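Local coordinates for GTPase-activating protein skywalker (Drosophila melanogaster, PDB 6R82) that acts as a GTPase-activating protein for Rab35 in synaptic vesicle protein turnover, and is represented by its C-terminal TLDc domain, at residues T57-K62 and I146-N151; T45-R50 and K134-G139. All coordinates share one frame; numbering follows the deposited sequence.

Contact 1: residues T57-K62 and I146-N151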
loop_
_atom_site.group_PDB
_atom_site.type_symbol
_atom_site.label_atom_id
_atom_site.label_comp_id
_atom_site.label_asym_id
_atom_site.label_seq_id
_atom_site.Cartn_x
_atom_site.Cartn_y
_atom_site.Cartn_z
ATOM N N THR A 57 -0.309 -7.598 2.141
ATOM C CA THR A 57 0.118 -6.639 3.156
ATOM C C THR A 57 -0.797 -5.425 3.124
ATOM O O THR A 57 -1.533 -5.194 2.167
ATOM C CB THR A 57 1.582 -6.176 2.984
ATOM O OG1 THR A 57 1.766 -5.634 1.676
ATOM C CG2 THR A 57 2.557 -7.333 3.187
ATOM N N LEU A 58 -0.750 -4.662 4.201
ATOM C CA LEU A 58 -1.537 -3.450 4.351
ATOM C C LEU A 58 -0.569 -2.309 4.628
ATOM O O LEU A 58 0.169 -2.339 5.620
ATOM C CB LEU A 58 -2.560 -3.589 5.486
ATOM C CG LEU A 58 -3.614 -2.483 5.614
ATOM C CD1 LEU A 58 -4.366 -2.306 4.302
ATOM C CD2 LEU A 58 -4.591 -2.829 6.723
ATOM N N LEU A 59 -0.561 -1.323 3.747
ATOM C CA LEU A 59 0.362 -0.200 3.835
ATOM C C LEU A 59 -0.410 1.025 4.310
ATOM O O LEU A 59 -1.458 1.350 3.746
ATOM C CB LEU A 59 1.019 0.050 2.474
ATOM C CG LEU A 59 2.274 0.916 2.471
ATOM C CD1 LEU A 59 3.285 0.403 1.444
ATOM C CD2 LEU A 59 1.885 2.356 2.191
ATOM N N MET A 60 0.095 1.686 5.348
ATOM C CA MET A 60 -0.568 2.853 5.926
ATOM C C MET A 60 0.408 4.016 6.024
ATOM O O MET A 60 1.450 3.898 6.672
ATOM C CB MET A 60 -1.141 2.537 7.307
ATOM C CG MET A 60 -2.362 3.393 7.630
ATOM S SD MET A 60 -3.296 2.720 9.004
ATOM C CE MET A 60 -3.588 1.031 8.443
ATOM N N ILE A 61 0.049 5.144 5.418
ATOM C CA ILE A 61 0.881 6.344 5.402
ATOM C C ILE A 61 0.203 7.422 6.233
ATOM O O ILE A 61 -0.984 7.717 6.038
ATOM C CB ILE A 61 1.123 6.848 3.969
ATOM C CG1 ILE A 61 1.897 5.803 3.166
ATOM C CG2 ILE A 61 1.863 8.197 3.983
ATOM C CD1 ILE A 61 1.759 5.944 1.675
ATOM N N LYS A 62 0.963 8.019 7.143
ATOM C CA LYS A 62 0.546 9.207 7.879
ATOM C C LYS A 62 1.449 10.357 7.432
ATOM O O LYS A 62 2.667 10.314 7.644
ATOM C CB LYS A 62 0.630 8.963 9.387
ATOM C CG LYS A 62 -0.470 8.023 9.947
ATOM C CD LYS A 62 0.091 6.989 10.939
ATOM C CE LYS A 62 -0.685 5.676 10.907
ATOM N NZ LYS A 62 -0.407 4.874 9.674
ATOM N N ILE A 146 -0.091 6.237 -5.588
ATOM C CA ILE A 146 0.852 6.462 -4.496
ATOM C C ILE A 146 2.255 6.265 -5.048
ATOM O O ILE A 146 2.514 5.280 -5.749
ATOM C CB ILE A 146 0.613 5.522 -3.296
ATOM C CG1 ILE A 146 -0.816 5.643 -2.778
ATOM C CG2 ILE A 146 1.584 5.825 -2.162
ATOM C CD1 ILE A 146 -1.065 4.822 -1.523
ATOM N N TRP A 147 3.152 7.196 -4.733
ATOM C CA TRP A 147 4.543 7.145 -5.168
ATOM C C TRP A 147 5.390 7.641 -4.014
ATOM O O TRP A 147 5.052 8.650 -3.397
ATOM C CB TRP A 147 4.778 8.009 -6.415
ATOM C CG TRP A 147 6.188 7.921 -6.965
ATOM C CD1 TRP A 147 6.610 7.151 -8.004
ATOM C CD2 TRP A 147 7.347 8.623 -6.488
ATOM N NE1 TRP A 147 7.962 7.335 -8.214
ATOM C CE2 TRP A 147 8.436 8.229 -7.293
ATOM C CE3 TRP A 147 7.565 9.547 -5.461
ATOM C CZ2 TRP A 147 9.724 8.724 -7.101
ATOM C CZ3 TRP A 147 8.843 10.038 -5.270
ATOM C CH2 TRP A 147 9.910 9.626 -6.087
ATOM N N MET A 148 6.469 6.929 -3.702
ATOM C CA MET A 148 7.325 7.284 -2.581
ATOM C C MET A 148 8.782 7.052 -2.956
ATOM O O MET A 148 9.096 6.150 -3.730
ATOM C CB MET A 148 6.964 6.470 -1.332
ATOM C CG MET A 148 5.642 6.856 -0.684
ATOM S SD MET A 148 5.379 6.028 0.910
ATOM C CE MET A 148 5.045 4.358 0.306
ATOM N N ASP A 149 9.669 7.866 -2.395
ATOM C CA ASP A 149 11.069 7.835 -2.794
ATOM C C ASP A 149 11.868 6.848 -1.940
ATOM O O ASP A 149 11.364 6.248 -0.985
ATOM C CB ASP A 149 11.682 9.251 -2.753
ATOM C CG ASP A 149 11.872 9.817 -1.330
ATOM O OD1 ASP A 149 11.973 9.069 -0.332
ATOM O OD2 ASP A 149 11.951 11.066 -1.222
ATOM N N GLU A 150 13.144 6.693 -2.296
ATOM C CA GLU A 150 14.000 5.670 -1.709
ATOM C C GLU A 150 14.314 5.929 -0.247
ATOM O O GLU A 150 14.816 5.023 0.428
ATOM C CB GLU A 150 15.314 5.559 -2.494
ATOM C CG GLU A 150 16.247 6.754 -2.300
ATOM C CD GLU A 150 17.386 6.792 -3.315
ATOM O OE1 GLU A 150 18.555 6.621 -2.902
ATOM O OE2 GLU A 150 17.116 6.993 -4.521
ATOM N N ASN A 151 14.044 7.134 0.255
ATOM C CA ASN A 151 14.278 7.456 1.655
ATOM C C ASN A 151 13.009 7.384 2.486
ATOM O O ASN A 151 13.076 7.593 3.702
ATOM C CB ASN A 151 14.902 8.850 1.786
ATOM C CG ASN A 151 16.201 8.971 1.022
ATOM O OD1 ASN A 151 16.315 9.768 0.088
ATOM N ND2 ASN A 151 17.184 8.166 1.403
#
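Strands 57-62 and 146-149, which carry L59, I61, I146 and M148 into the contact, cross at 73° with their axes 11.0 Å apart at closest approach. No hydrogen bond joins the two segments. Side chains make the contact. I61 and L59 point toward the second strand, and I146 and M148 point back. All four are buried. The methyl CD1 of I61 is the centre of the cluster. It meets SD of M148 at 3.7 Å and CG2 of I146 at 3.8 Å, tip to tip in both cases. With I61 CG1 beside the backbone N (chi1 -63°) and the chain extended beyond it, CD1 reaches both partners, which lie on different sides of it. M148 bends at its last torsion (chi3 -72°). M148 CE lies 3.9 Å from I61 CD1. L59 CD2 is 4.2 Å from M148 CE.

The two strands lie in the two facing layers of the TLDc beta-sandwich, and these side chains fill the core between them. L59, I61 and M148 all also touch L179 of strand 173-185. M60 alternates with L59 and I61 and packs on F14 and L18 of helix 13-18. Beyond the core, D149 OD1 accepts a hydrogen bond from the backbone N of N151 at 2.9 Å, forming an Asx turn. The donor stands above the carboxylate plane. D149 OD2 accepts from the backbone N of F154.

Contact 2: residues T45-R50 and K134-G139; sequences TTFYVR and KMITIG
Helix 44-51 lies against the beta-sandwich of the TLDc domain here, with F47 and Y48 meeting I136 of strand 135-138. The helix and strand axes are 11.0 Å apart at closest approach, and their directions differ by 61°. F47 and I136 face each other. CD1 of I136 ends 3.4 Å from CE1 of F47 and 3.9 Å from CZ of the same ring. It approaches that ring obliquely. The F47 ring is carried out from the helix with CG anti to the backbone N (chi1 173°).

Y48 runs alongside I136, pointing the other way. Its CE1 lies 4.0 Å from I136 CD1, again at an oblique approach, so one isoleucine methyl touches both rings. CD1 of Y48 also sits in the plane of the F47 ring, at its edge. In I136, CG1 is swung away from the backbone N (chi1 -162°), and CD1 at its end meets the rings.

F47 enters the core of the sandwich, where it also touches L179 and V181 of strand 173-185. It makes an edge-to-face contact with W77, which also touches I136. Y48 has a cation-pi contact with R80. The polar end of Y48 is held on the strand side. Its OH is hydrogen-bonded to O of D132, in the turn before strand 135-138. The Y48 OH also passes O of M135 at 3.8 Å, without a hydrogen bond. On the next strand, M148 packs against I136.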
loop_
_atom_site.group_PDB
_atom_site.type_symbol
_atom_site.label_atom_id
_atom_site.label_comp_id
_atom_site.label_asym_id
_atom_site.label_seq_id
_atom_site.Cartn_x
_atom_site.Cartn_y
_atom_site.Cartn_z
ATOM N N THR A 45 15.595 0.014 1.202
ATOM C CA THR A 45 16.444 -1.146 1.458
ATOM C C THR A 45 16.033 -1.884 2.738
ATOM O O THR A 45 15.919 -3.118 2.744
ATOM C CB THR A 45 17.908 -0.709 1.531
ATOM O OG1 THR A 45 18.293 -0.124 0.276
ATOM C CG2 THR A 45 18.795 -1.911 1.828
ATOM N N THR A 46 15.811 -1.156 3.838
ATOM C CA THR A 46 15.356 -1.840 5.049
ATOM C C THR A 46 13.895 -2.260 4.937
ATOM O O THR A 46 13.504 -3.288 5.506
ATOM C CB THR A 46 15.568 -0.970 6.295
ATOM O OG1 THR A 46 14.833 0.255 6.175
ATOM C CG2 THR A 46 17.049 -0.652 6.472
ATOM N N PHE A 47 13.085 -1.497 4.201
ATOM C CA PHE A 47 11.700 -1.883 3.930
ATOM C C PHE A 47 11.625 -3.264 3.267
ATOM O O PHE A 47 10.878 -4.143 3.720
ATOM C CB PHE A 47 11.054 -0.803 3.052
ATOM C CG PHE A 47 9.668 -1.137 2.545
ATOM C CD1 PHE A 47 9.493 -1.816 1.351
ATOM C CD2 PHE A 47 8.540 -0.693 3.230
ATOM C CE1 PHE A 47 8.222 -2.097 0.868
ATOM C CE2 PHE A 47 7.267 -0.958 2.755
ATOM C CZ PHE A 47 7.105 -1.665 1.571
ATOM N N TYR A 48 12.392 -3.469 2.184
ATOM C CA TYR A 48 12.345 -4.745 1.465
ATOM C C TYR A 48 12.787 -5.893 2.359
ATOM O O TYR A 48 12.151 -6.951 2.391
ATOM C CB TYR A 48 13.226 -4.701 0.215
ATOM C CG TYR A 48 12.741 -3.754 -0.847
ATOM C CD1 TYR A 48 11.394 -3.669 -1.169
ATOM C CD2 TYR A 48 13.635 -2.926 -1.529
ATOM C CE1 TYR A 48 10.939 -2.788 -2.138
ATOM C CE2 TYR A 48 13.189 -2.047 -2.511
ATOM C CZ TYR A 48 11.854 -1.973 -2.802
ATOM O OH TYR A 48 11.419 -1.098 -3.766
ATOM N N VAL A 49 13.892 -5.704 3.086
ATOM C CA VAL A 49 14.431 -6.774 3.916
ATOM C C VAL A 49 13.366 -7.292 4.886
ATOM O O VAL A 49 13.275 -8.500 5.153
ATOM C CB VAL A 49 15.687 -6.277 4.657
ATOM C CG1 VAL A 49 16.084 -7.253 5.730
ATOM C CG2 VAL A 49 16.854 -6.043 3.661
ATOM N N ARG A 50 12.527 -6.395 5.401
ATOM C CA ARG A 50 11.563 -6.793 6.420
ATOM C C ARG A 50 10.238 -7.293 5.845
ATOM O O ARG A 50 9.612 -8.177 6.440
ATOM C CB ARG A 50 11.316 -5.632 7.390
ATOM C CG ARG A 50 12.370 -5.606 8.508
ATOM C CD ARG A 50 11.982 -4.742 9.698
ATOM N NE ARG A 50 12.999 -4.794 10.759
ATOM C CZ ARG A 50 12.936 -5.591 11.824
ATOM N NH1 ARG A 50 11.900 -6.415 12.006
ATOM N NH2 ARG A 50 13.904 -5.561 12.719
ATOM N N LYS A 134 14.832 2.954 -6.381
ATOM C CA LYS A 134 14.583 4.387 -6.298
ATOM C C LYS A 134 13.187 4.732 -5.797
ATOM O O LYS A 134 12.992 5.840 -5.279
ATOM C CB LYS A 134 14.779 5.047 -7.674
ATOM C CG LYS A 134 16.179 4.863 -8.297
ATOM C CD LYS A 134 17.276 5.275 -7.349
ATOM C CE LYS A 134 17.639 6.745 -7.544
ATOM N NZ LYS A 134 18.529 7.233 -6.443
ATOM N N MET A 135 12.213 3.838 -5.958
ATOM C CA MET A 135 10.837 4.198 -5.637
ATOM C C MET A 135 9.988 2.958 -5.405
ATOM O O MET A 135 10.293 1.855 -5.871
ATOM C CB MET A 135 10.200 5.036 -6.750
ATOM C CG MET A 135 10.106 4.304 -8.071
ATOM S SD MET A 135 8.625 3.273 -8.250
ATOM C CE MET A 135 9.256 1.900 -9.230
ATOM N N ILE A 136 8.880 3.183 -4.712
ATOM C CA ILE A 136 7.804 2.221 -4.572
ATOM C C ILE A 136 6.525 2.936 -4.984
ATOM O O ILE A 136 6.317 4.097 -4.617
ATOM C CB ILE A 136 7.738 1.678 -3.129
ATOM C CG1 ILE A 136 6.951 0.382 -3.068
ATOM C CG2 ILE A 136 7.184 2.706 -2.144
ATOM C CD1 ILE A 136 7.600 -0.635 -2.158
ATOM N N THR A 137 5.699 2.280 -5.801
ATOM C CA THR A 137 4.493 2.926 -6.301
ATOM C C THR A 137 3.345 1.925 -6.332
ATOM O O THR A 137 3.557 0.715 -6.453
ATOM C CB THR A 137 4.712 3.548 -7.703
ATOM O OG1 THR A 137 3.547 4.280 -8.115
ATOM C CG2 THR A 137 4.993 2.485 -8.728
ATOM N N ILE A 138 2.121 2.445 -6.211
ATOM C CA ILE A 138 0.903 1.635 -6.229
ATOM C C ILE A 138 -0.151 2.365 -7.049
ATOM O O ILE A 138 -0.434 3.538 -6.793
ATOM C CB ILE A 138 0.365 1.370 -4.808
ATOM C CG1 ILE A 138 1.421 0.677 -3.941
ATOM C CG2 ILE A 138 -0.946 0.574 -4.867
ATOM C CD1 ILE A 138 1.107 0.725 -2.475
ATOM N N GLY A 139 -0.748 1.668 -8.011
ATOM C CA GLY A 139 -1.783 2.257 -8.838
ATOM C C GLY A 139 -1.232 3.080 -9.986
ATOM O O GLY A 139 -0.828 4.235 -9.804
#

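Overall arrangement
From the N terminus, the chain passes through helix 44-51, then strand 57-63, and much later through strands 135-138 and 146-149. Contact 2 closes the loop from the helix to 134-139. Contact 1 closes the loop from 57-62 to 146-151. The segments alternate along the chain (45-50, 57-62, 134-139, 146-151), and the loops therefore cross. The contact centres are about 8 Å apart, and strands 135-138 and 146-149 are antiparallel neighbours. Between these two strands, T137 OG1 probably hydrogen-bonds to I146 O. Together the contacts tie helix 44-51 and strand 57-63 to this strand pair.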